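Local atomic coordinates of possible substrate binding protein of ABC transporter system (PDB entry 3N0X), a protein that probably binds a branched-chain amino acid or related solute and delivers it to an ABC-type importer, as other members of the leucine-binding protein family do. Residues G252-Y257 / S338-K343; V92-K97 / K114-I119; T146-Y151 / E175-T180. All coordinates share one frame; numbering follows the deposited sequence. Where two conformers were deposited one is given.

Interaction 1: residues G252-Y257 / S338-K343; sequences GATYYY and SMYHFK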
loop_
_atom_site.group_PDB
_atom_site.type_symbol
_atom_site.label_atom_id
_atom_site.label_comp_id
_atom_site.label_asym_id
_atom_site.label_seq_id
_atom_site.Cartn_x
_atom_site.Cartn_y
_atom_site.Cartn_z
ATOM N N GLY A 252 -7.564 -10.755 -8.051
ATOM C CA GLY A 252 -6.291 -10.348 -7.538
ATOM C C GLY A 252 -6.434 -9.961 -6.098
ATOM O O GLY A 252 -7.498 -10.209 -5.476
ATOM N N ALA A 253 -5.416 -9.267 -5.583
ATOM C CA ALA A 253 -5.515 -8.688 -4.259
ATOM C C ALA A 253 -5.203 -7.219 -4.265
ATOM O O ALA A 253 -4.437 -6.745 -5.094
ATOM C CB ALA A 253 -4.572 -9.409 -3.281
ATOM N N THR A 254 -5.830 -6.507 -3.331
ATOM C CA THR A 254 -5.681 -5.071 -3.180
ATOM C C THR A 254 -5.459 -4.633 -1.733
ATOM O O THR A 254 -5.903 -5.271 -0.772
ATOM C CB THR A 254 -6.905 -4.311 -3.793
ATOM O OG1 THR A 254 -6.552 -2.919 -3.959
ATOM C CG2 THR A 254 -8.194 -4.511 -2.966
ATOM N N TYR A 255 -4.793 -3.493 -1.602
ATOM C CA TYR A 255 -4.587 -2.851 -0.304
ATOM C C TYR A 255 -5.908 -2.320 0.278
ATOM O O TYR A 255 -6.110 -2.314 1.488
ATOM C CB TYR A 255 -3.587 -1.681 -0.515
ATOM C CG TYR A 255 -3.523 -0.624 0.586
ATOM C CD1 TYR A 255 -2.919 -0.868 1.824
ATOM C CD2 TYR A 255 -4.023 0.621 0.361
ATOM C CE1 TYR A 255 -2.848 0.121 2.804
ATOM C CE2 TYR A 255 -4.016 1.582 1.350
ATOM C CZ TYR A 255 -3.389 1.348 2.555
ATOM O OH TYR A 255 -3.334 2.345 3.510
ATOM N N TYR A 256 -6.778 -1.822 -0.585
ATOM C CA TYR A 256 -8.002 -1.157 -0.169
ATOM C C TYR A 256 -8.971 -0.997 -1.337
ATOM O O TYR A 256 -8.566 -0.835 -2.481
ATOM C CB TYR A 256 -7.695 0.233 0.402
ATOM C CG TYR A 256 -8.893 0.979 1.010
ATOM C CD1 TYR A 256 -9.394 0.664 2.282
ATOM C CD2 TYR A 256 -9.490 2.034 0.324
ATOM C CE1 TYR A 256 -10.462 1.383 2.819
ATOM C CE2 TYR A 256 -10.539 2.745 0.846
ATOM C CZ TYR A 256 -11.046 2.385 2.096
ATOM O OH TYR A 256 -12.101 3.121 2.592
ATOM N N TYR A 257 -10.260 -1.060 -1.023
ATOM C CA TYR A 257 -11.350 -0.601 -1.908
ATOM C C TYR A 257 -12.431 -0.175 -0.932
ATOM O O TYR A 257 -12.746 -0.927 -0.025
ATOM C CB TYR A 257 -11.816 -1.679 -2.898
ATOM C CG TYR A 257 -12.933 -1.209 -3.782
ATOM C CD1 TYR A 257 -12.667 -0.390 -4.861
ATOM C CD2 TYR A 257 -14.242 -1.547 -3.527
ATOM C CE1 TYR A 257 -13.691 0.067 -5.677
ATOM C CE2 TYR A 257 -15.269 -1.124 -4.328
ATOM C CZ TYR A 257 -14.997 -0.305 -5.389
ATOM O OH TYR A 257 -16.046 0.150 -6.154
ATOM N N SER A 338 -4.528 -6.605 7.088
ATOM C CA SER A 338 -5.302 -7.355 6.120
ATOM C C SER A 338 -5.039 -6.867 4.733
ATOM O O SER A 338 -4.663 -5.734 4.556
ATOM C CB SER A 338 -6.814 -7.191 6.408
ATOM O OG SER A 338 -7.203 -7.779 7.620
HETATM N N MSE A 339 -5.304 -7.731 3.761
HETATM C CA MSE A 339 -5.347 -7.351 2.351
HETATM C C MSE A 339 -6.592 -8.055 1.760
HETATM O O MSE A 339 -7.163 -8.945 2.398
HETATM C CB MSE A 339 -4.056 -7.790 1.641
HETATM C CG MSE A 339 -2.771 -7.214 2.294
HETATM SE SE MSE A 339 -2.437 -5.363 2.001
HETATM C CE MSE A 339 -1.925 -5.562 0.172
ATOM N N TYR A 340 -7.034 -7.626 0.575
ATOM C CA TYR A 340 -8.363 -8.040 0.077
ATOM C C TYR A 340 -8.294 -8.747 -1.264
ATOM O O TYR A 340 -7.832 -8.177 -2.239
ATOM C CB TYR A 340 -9.309 -6.830 -0.008
ATOM C CG TYR A 340 -9.357 -6.092 1.317
ATOM C CD1 TYR A 340 -10.028 -6.634 2.396
ATOM C CD2 TYR A 340 -8.683 -4.880 1.481
ATOM C CE1 TYR A 340 -10.050 -5.982 3.627
ATOM C CE2 TYR A 340 -8.686 -4.239 2.702
ATOM C CZ TYR A 340 -9.370 -4.765 3.760
ATOM O OH TYR A 340 -9.370 -4.127 5.019
ATOM N N HIS A 341 -8.707 -9.993 -1.289
ATOM C CA HIS A 341 -8.871 -10.759 -2.505
ATOM C C HIS A 341 -10.203 -10.315 -3.103
ATOM O O HIS A 341 -11.250 -10.466 -2.488
ATOM C CB HIS A 341 -8.897 -12.265 -2.153
ATOM C CG HIS A 341 -9.140 -13.202 -3.312
ATOM N ND1 HIS A 341 -9.219 -14.565 -3.105
ATOM C CD2 HIS A 341 -9.363 -12.998 -4.641
ATOM C CE1 HIS A 341 -9.452 -15.163 -4.267
ATOM N NE2 HIS A 341 -9.521 -14.245 -5.223
ATOM N N PHE A 342 -10.133 -9.787 -4.326
ATOM C CA PHE A 342 -11.299 -9.171 -5.027
ATOM C C PHE A 342 -11.572 -9.886 -6.330
ATOM O O PHE A 342 -10.743 -10.650 -6.833
ATOM C CB PHE A 342 -11.060 -7.679 -5.328
ATOM C CG PHE A 342 -9.957 -7.447 -6.311
ATOM C CD1 PHE A 342 -10.170 -7.525 -7.688
ATOM C CD2 PHE A 342 -8.661 -7.148 -5.866
ATOM C CE1 PHE A 342 -9.139 -7.367 -8.578
ATOM C CE2 PHE A 342 -7.614 -6.945 -6.774
ATOM C CZ PHE A 342 -7.855 -7.060 -8.145
ATOM N N LYS A 343 -12.780 -9.640 -6.870
ATOM C CA LYS A 343 -13.164 -10.050 -8.208
ATOM C C LYS A 343 -13.794 -8.822 -8.889
ATOM O O LYS A 343 -14.665 -8.138 -8.284
ATOM C CB LYS A 343 -14.140 -11.222 -8.177
ATOM C CG LYS A 343 -14.473 -11.816 -9.553
ATOM C CD LYS A 343 -15.321 -13.103 -9.459
ATOM C CE LYS A 343 -15.353 -13.817 -10.795
ATOM N NZ LYS A 343 -14.013 -14.409 -11.170
#
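G252 and F342 face each other as an antiparallel hydrogen-bonded pair, A253 and H341 follow as a non-hydrogen-bonded pair whose CA atoms lie 4.3 Å apart, and T254 with Y340 closes the ladder. The strand segments are strongly twisted, their directions 136° apart. T254 is gripped twice, its N giving to Y340 O at 2.8 Å while its O accepts from Y340 N. At the other end F342 N reaches G252 O at 2.9 Å, and the return bond from G252 N to F342 O is weak. The F342 ring bends back over the glycine because CG stands between its own backbone N and carbonyl carbon (chi1 66°); G252 CA then lies 4.1 Å from the ring centroid, a CH-pi contact over the face. T254 N sits at the edge of this ring, and T254 CB touches F342 CD2. This antiparallel sheet belongs to the periplasmic binding protein fold, and helix 126-137 covers the side carrying A253 and H341, where H341 NE2 bonds to E251. On the side of T254, Y340 and F342, T254 CG2 meets Y340 CB at 3.9 Å. Beyond the ladder the chain turns at Y255, whose O approaches the edge of the Y340 ring, 3.4 Å from CE2; the same carbonyl accepts from K323. The selenomethionine M339, bent at chi2 and chi3, brings its CE methyl to 3.8 Å from Y255 CA. Y256 rests its backbone near Y340 CD2 and sends its hydroxyl to N266, while Y255 packs edge-to-face with F283.

Interaction 2: residues V92-K97 / K114-I119; sequences VAEENK and KWNRYI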
loop_
_atom_site.group_PDB
_atom_site.type_symbol
_atom_site.label_atom_id
_atom_site.label_comp_id
_atom_site.label_asym_id
_atom_site.label_seq_id
_atom_site.Cartn_x
_atom_site.Cartn_y
_atom_site.Cartn_z
ATOM N N VAL A 92 17.369 11.267 8.518
ATOM C CA VAL A 92 16.994 12.495 9.228
ATOM C C VAL A 92 16.271 12.181 10.542
ATOM O O VAL A 92 16.484 12.834 11.565
ATOM C CB VAL A 92 16.141 13.415 8.328
ATOM C CG1 VAL A 92 15.772 14.687 9.062
ATOM C CG2 VAL A 92 16.908 13.709 7.025
ATOM N N ALA A 93 15.412 11.170 10.505
ATOM C CA ALA A 93 14.765 10.718 11.720
ATOM C C ALA A 93 15.787 10.274 12.761
ATOM O O ALA A 93 15.722 10.671 13.920
ATOM C CB ALA A 93 13.764 9.577 11.416
ATOM N N GLU A 94 16.772 9.485 12.326
ATOM C CA GLU A 94 17.808 9.019 13.227
ATOM C C GLU A 94 18.643 10.189 13.750
ATOM O O GLU A 94 18.955 10.234 14.943
ATOM C CB GLU A 94 18.711 7.964 12.555
ATOM C CG GLU A 94 19.838 7.467 13.461
ATOM C CD GLU A 94 20.695 6.360 12.826
ATOM O OE1 GLU A 94 20.136 5.388 12.306
ATOM O OE2 GLU A 94 21.934 6.441 12.904
ATOM N N GLU A 95 19.022 11.126 12.875
ATOM C CA GLU A 95 19.854 12.273 13.293
ATOM C C GLU A 95 19.189 13.109 14.386
ATOM O O GLU A 95 19.836 13.553 15.314
ATOM C CB GLU A 95 20.219 13.148 12.080
ATOM C CG GLU A 95 21.011 14.431 12.412
ATOM N N ASN A 96 17.875 13.316 14.241
ATOM C CA ASN A 96 17.094 14.098 15.187
ATOM C C ASN A 96 16.487 13.319 16.349
ATOM O O ASN A 96 15.883 13.922 17.224
ATOM C CB ASN A 96 16.006 14.817 14.411
ATOM C CG ASN A 96 16.586 15.901 13.546
ATOM O OD1 ASN A 96 16.915 16.976 14.055
ATOM N ND2 ASN A 96 16.804 15.608 12.259
ATOM N N LYS A 97 16.668 11.991 16.339
ATOM C CA LYS A 97 16.116 11.092 17.359
ATOM C C LYS A 97 14.615 11.316 17.531
ATOM O O LYS A 97 14.112 11.466 18.627
ATOM C CB LYS A 97 16.861 11.195 18.691
ATOM C CG LYS A 97 18.314 10.753 18.616
ATOM C CD LYS A 97 18.982 10.789 19.973
ATOM C CE LYS A 97 20.444 10.325 19.904
ATOM N NZ LYS A 97 21.027 10.324 21.281
ATOM N N LYS A 114 17.500 -0.349 4.472
ATOM C CA LYS A 114 17.703 1.075 4.768
ATOM C C LYS A 114 16.986 1.523 6.035
ATOM O O LYS A 114 16.984 2.702 6.392
ATOM C CB LYS A 114 17.221 1.922 3.585
ATOM C CG LYS A 114 17.997 1.656 2.314
ATOM C CD LYS A 114 19.434 1.997 2.434
ATOM C CE LYS A 114 20.232 1.572 1.211
ATOM N NZ LYS A 114 21.696 1.789 1.459
ATOM N N TRP A 115 16.386 0.566 6.728
ATOM C CA TRP A 115 15.648 0.848 7.950
ATOM C C TRP A 115 16.547 1.310 9.111
ATOM O O TRP A 115 17.728 0.968 9.185
ATOM C CB TRP A 115 14.925 -0.442 8.383
ATOM C CG TRP A 115 14.182 -0.385 9.641
ATOM C CD1 TRP A 115 12.906 0.045 9.814
ATOM C CD2 TRP A 115 14.635 -0.852 10.909
ATOM N NE1 TRP A 115 12.544 -0.098 11.136
ATOM C CE2 TRP A 115 13.591 -0.631 11.830
ATOM C CE3 TRP A 115 15.847 -1.374 11.374
ATOM C CZ2 TRP A 115 13.705 -0.961 13.175
ATOM C CZ3 TRP A 115 15.968 -1.686 12.732
ATOM C CH2 TRP A 115 14.885 -1.490 13.603
ATOM N N ASN A 116 15.961 2.096 9.994
ATOM C CA ASN A 116 16.536 2.346 11.319
ATOM C C ASN A 116 15.428 2.365 12.379
ATOM O O ASN A 116 14.234 2.403 12.038
ATOM C CB ASN A 116 17.396 3.605 11.331
ATOM C CG ASN A 116 16.601 4.866 11.251
ATOM O OD1 ASN A 116 15.817 5.176 12.158
ATOM N ND2 ASN A 116 16.801 5.634 10.170
ATOM N N ARG A 117 15.846 2.302 13.637
ATOM C CA ARG A 117 14.934 2.132 14.766
ATOM C C ARG A 117 13.868 3.220 14.938
ATOM O O ARG A 117 12.890 3.010 15.637
ATOM C CB ARG A 117 15.726 1.979 16.077
ATOM C CG ARG A 117 16.466 3.232 16.486
ATOM C CD ARG A 117 17.521 2.963 17.514
ATOM N NE ARG A 117 16.923 2.483 18.759
ATOM C CZ ARG A 117 16.449 3.264 19.719
ATOM N NH1 ARG A 117 16.528 4.588 19.627
ATOM N NH2 ARG A 117 15.890 2.724 20.798
ATOM N N TYR A 118 14.076 4.383 14.338
ATOM C CA TYR A 118 13.125 5.501 14.426
ATOM C C TYR A 118 12.024 5.436 13.358
ATOM O O TYR A 118 11.116 6.266 13.349
ATOM C CB TYR A 118 13.892 6.834 14.290
ATOM C CG TYR A 118 14.865 7.021 15.458
ATOM C CD1 TYR A 118 14.437 7.542 16.656
ATOM C CD2 TYR A 118 16.197 6.665 15.344
ATOM C CE1 TYR A 118 15.281 7.684 17.736
ATOM C CE2 TYR A 118 17.050 6.793 16.422
ATOM C CZ TYR A 118 16.598 7.309 17.627
ATOM O OH TYR A 118 17.414 7.471 18.743
ATOM N N ILE A 119 12.129 4.461 12.475
ATOM C CA ILE A 119 11.212 4.289 11.345
ATOM C C ILE A 119 10.132 3.247 11.658
ATOM O O ILE A 119 10.429 2.102 12.017
ATOM C CB ILE A 119 11.986 3.865 10.053
ATOM C CG1 ILE A 119 13.163 4.789 9.761
ATOM C CG2 ILE A 119 11.013 3.759 8.828
ATOM C CD1 ILE A 119 12.843 6.264 9.757
#
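Y118 lays its ring against the last turn of helix 83-96 and makes the largest share of the contact. With CG beside its own backbone N and anti to the carbonyl carbon (chi1 -64°), the ring spans from E94 to K97: CD2 lies 3.6 Å from E94 CA, CE1 lies 3.5 Å from K97 CA, and A93 O stands over one face. The tight part is apolar. A93 CB, directed at the loop, touches both Y118 CB at 4.0 Å and I119 CD1 at 3.8 Å, next to L100 of strand 100-102. The loose part lies toward solvent, where the exposed side chains of E94 and K97 flank the tyrosine. K97, whose positive phi makes the Schellman motif at the helix end, passes its CG 3.4 Å from Y118 OH, then continues outward in an extended chain. E94 crosses the tyrosine at about a right angle and places OE1 3.4 Å from N116 CB, its carboxylate plane turned 80° from the N116 amide. Both ends of that amide are engaged: OD1 accepts from Y118 N at 2.9 Å in an Asx turn, in the carbonyl plane, and ND2 gives to L90 O. Helix 307-314 also packs on Y118. No hydrogen bond joins the two segments directly, so their fit rests on carbon surfaces, while the Asx turn fixes the loop that presents the tyrosine.

Interaction 3: residues T146-Y151 / E175-T180; sequences TLAQDY and EEYVPT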
loop_
_atom_site.group_PDB
_atom_site.type_symbol
_atom_site.label_atom_id
_atom_site.label_comp_id
_atom_site.label_asym_id
_atom_site.label_seq_id
_atom_site.Cartn_x
_atom_site.Cartn_y
_atom_site.Cartn_z
ATOM N N THR A 146 4.173 -15.519 -14.795
ATOM C CA THR A 146 4.238 -14.118 -14.403
ATOM C C THR A 146 4.836 -13.243 -15.515
ATOM O O THR A 146 5.686 -13.668 -16.277
ATOM C CB THR A 146 5.058 -13.920 -13.092
ATOM O OG1 THR A 146 6.398 -14.397 -13.264
ATOM C CG2 THR A 146 4.380 -14.663 -11.847
ATOM N N LEU A 147 4.377 -11.990 -15.567
ATOM C CA LEU A 147 4.948 -10.978 -16.449
ATOM C C LEU A 147 5.293 -9.791 -15.563
ATOM O O LEU A 147 4.461 -9.300 -14.787
ATOM C CB LEU A 147 3.954 -10.536 -17.522
ATOM C CG LEU A 147 4.354 -9.359 -18.424
ATOM C CD1 LEU A 147 5.619 -9.702 -19.214
ATOM C CD2 LEU A 147 3.163 -9.004 -19.357
ATOM N N ALA A 148 6.516 -9.287 -15.751
ATOM C CA ALA A 148 7.027 -8.155 -14.989
ATOM C C ALA A 148 8.002 -7.390 -15.853
ATOM O O ALA A 148 8.500 -7.909 -16.866
ATOM C CB ALA A 148 7.722 -8.645 -13.688
ATOM N N GLN A 149 8.259 -6.150 -15.451
ATOM C CA GLN A 149 9.325 -5.327 -16.027
ATOM C C GLN A 149 10.694 -5.754 -15.468
ATOM O O GLN A 149 10.819 -6.148 -14.293
ATOM C CB GLN A 149 9.055 -3.873 -15.660
ATOM C CG GLN A 149 7.756 -3.344 -16.257
ATOM C CD GLN A 149 7.173 -2.198 -15.496
ATOM O OE1 GLN A 149 6.878 -2.289 -14.308
ATOM N NE2 GLN A 149 7.044 -1.056 -16.184
ATOM N N ASP A 150 11.711 -5.678 -16.329
ATOM C CA ASP A 150 13.062 -6.112 -15.990
ATOM C C ASP A 150 13.788 -5.019 -15.194
ATOM O O ASP A 150 14.716 -4.360 -15.693
ATOM C CB ASP A 150 13.799 -6.454 -17.292
ATOM C CG ASP A 150 15.060 -7.231 -17.076
ATOM O OD1 ASP A 150 15.347 -7.544 -15.885
ATOM O OD2 ASP A 150 15.736 -7.575 -18.075
ATOM N N TYR A 151 13.382 -4.853 -13.936
ATOM C CA TYR A 151 14.009 -3.904 -12.983
ATOM C C TYR A 151 13.657 -4.326 -11.591
ATOM O O TYR A 151 12.863 -5.253 -11.420
ATOM C CB TYR A 151 13.671 -2.437 -13.282
ATOM C CG TYR A 151 12.312 -1.918 -12.885
ATOM C CD1 TYR A 151 11.153 -2.680 -13.043
ATOM C CD2 TYR A 151 12.192 -0.646 -12.346
ATOM C CE1 TYR A 151 9.907 -2.171 -12.685
ATOM C CE2 TYR A 151 10.982 -0.144 -11.983
ATOM C CZ TYR A 151 9.838 -0.888 -12.175
ATOM O OH TYR A 151 8.624 -0.370 -11.782
ATOM N N GLU A 175 8.472 -17.340 -15.757
ATOM C CA GLU A 175 8.595 -15.920 -15.400
ATOM C C GLU A 175 9.165 -15.195 -16.592
ATOM O O GLU A 175 10.206 -15.611 -17.141
ATOM C CB GLU A 175 9.528 -15.742 -14.206
ATOM C CG GLU A 175 9.190 -16.459 -12.942
ATOM C CD GLU A 175 10.365 -16.483 -11.981
ATOM O OE1 GLU A 175 10.999 -15.422 -11.694
ATOM O OE2 GLU A 175 10.717 -17.609 -11.563
ATOM N N GLU A 176 8.455 -14.176 -17.064
ATOM C CA GLU A 176 8.939 -13.347 -18.150
ATOM C C GLU A 176 9.250 -11.954 -17.622
ATOM O O GLU A 176 8.412 -11.326 -16.924
ATOM C CB GLU A 176 7.898 -13.259 -19.274
ATOM C CG GLU A 176 7.743 -14.524 -20.030
ATOM C CD GLU A 176 8.865 -14.702 -21.072
ATOM O OE1 GLU A 176 9.605 -13.709 -21.379
ATOM O OE2 GLU A 176 8.968 -15.800 -21.642
ATOM N N TYR A 177 10.419 -11.440 -18.006
ATOM C CA TYR A 177 10.861 -10.080 -17.653
ATOM C C TYR A 177 11.190 -9.337 -18.924
ATOM O O TYR A 177 12.014 -9.798 -19.693
ATOM C CB TYR A 177 12.082 -10.111 -16.726
ATOM C CG TYR A 177 11.823 -10.813 -15.432
ATOM C CD1 TYR A 177 11.146 -10.185 -14.399
ATOM C CD2 TYR A 177 12.184 -12.156 -15.263
ATOM C CE1 TYR A 177 10.870 -10.839 -13.215
ATOM C CE2 TYR A 177 11.872 -12.843 -14.082
ATOM C CZ TYR A 177 11.222 -12.169 -13.062
ATOM O OH TYR A 177 10.906 -12.837 -11.871
ATOM N N VAL A 178 10.522 -8.215 -19.143
ATOM C CA VAL A 178 10.698 -7.462 -20.386
ATOM C C VAL A 178 11.153 -6.056 -20.057
ATOM O O VAL A 178 10.996 -5.589 -18.925
ATOM C CB VAL A 178 9.386 -7.442 -21.221
ATOM C CG1 VAL A 178 8.952 -8.880 -21.538
ATOM C CG2 VAL A 178 8.280 -6.679 -20.509
ATOM N N PRO A 179 11.737 -5.385 -21.051
ATOM C CA PRO A 179 12.208 -4.033 -20.770
ATOM C C PRO A 179 11.116 -3.144 -20.190
ATOM O O PRO A 179 9.927 -3.248 -20.538
ATOM C CB PRO A 179 12.725 -3.569 -22.135
ATOM C CG PRO A 179 13.168 -4.805 -22.824
ATOM C CD PRO A 179 12.197 -5.896 -22.342
ATOM N N THR A 180 11.500 -2.271 -19.267
ATOM C CA THR A 180 10.548 -1.417 -18.563
ATOM C C THR A 180 9.668 -0.606 -19.497
ATOM O O THR A 180 8.535 -0.319 -19.166
ATOM C CB THR A 180 11.247 -0.394 -17.633
ATOM O OG1 THR A 180 12.287 0.273 -18.365
ATOM C CG2 THR A 180 11.817 -1.083 -16.393
HETATM O O HOH W 1 7.999 -12.330 -14.328
#
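T146 pairs with E175, L147 with E176 and A148 with Y177 in a parallel ladder, the two strands of a beta-alpha-beta crossover through helix 152-165. E176 bonds to the residues on either side of L147: its N gives to T146 O at 2.9 Å and its O accepts from A148 N. V178 continues the ladder, its N bonding A148 O and its O taking D150 N at 2.7 Å. Y177 can be followed outward. Its CB lies 4.1 Å from D150 CB; CD1 and CE1 run past A148 CB, CD1 at 3.8 Å, while Q149 O lies near the ring plane by CD1; and OH donates to E175 OE1 at 2.6 Å, using the anti lone pair of that oxygen. A cation-pi contact with R155 further engages the ring, and R155 also salt-bridges D150, while the other carboxylate oxygen of E175 pairs with K162. Over one face of the Y177 ring, toward its rim, a water donates to E176 O and hydrogen-bonds T146 OG1. At the end of strand 142-149, Q149 OE1 accepts from A210 N and NE2 makes a weak bond to T180 O. Beyond it, the T180 methyl CG2 sits over one face of the Y151 ring, 4.0 Å from its centroid.

How the interactions relate
Along the chain interaction 2 comes first, then interaction 3, then interaction 1, with no overlap between them in sequence. Interactions 1 and 3 have centres about 23 Å apart; the centre of interaction 2 lies about 31 Å from that of interaction 1 and about 33 Å from that of interaction 3, and none touches another. Each belongs to a different part of the fold: interaction 2 sets helix 83-96 against the loop leading into edge strand 119-121 of the mixed sheet, interaction 3 joins strands 142-149 and 171-178 of the four-stranded parallel sheet, and interaction 1 lies in the antiparallel sheet. Such division into separate sheets agrees with the two-lobed architecture of periplasmic binding proteins, whose lobes typically close around a ligand.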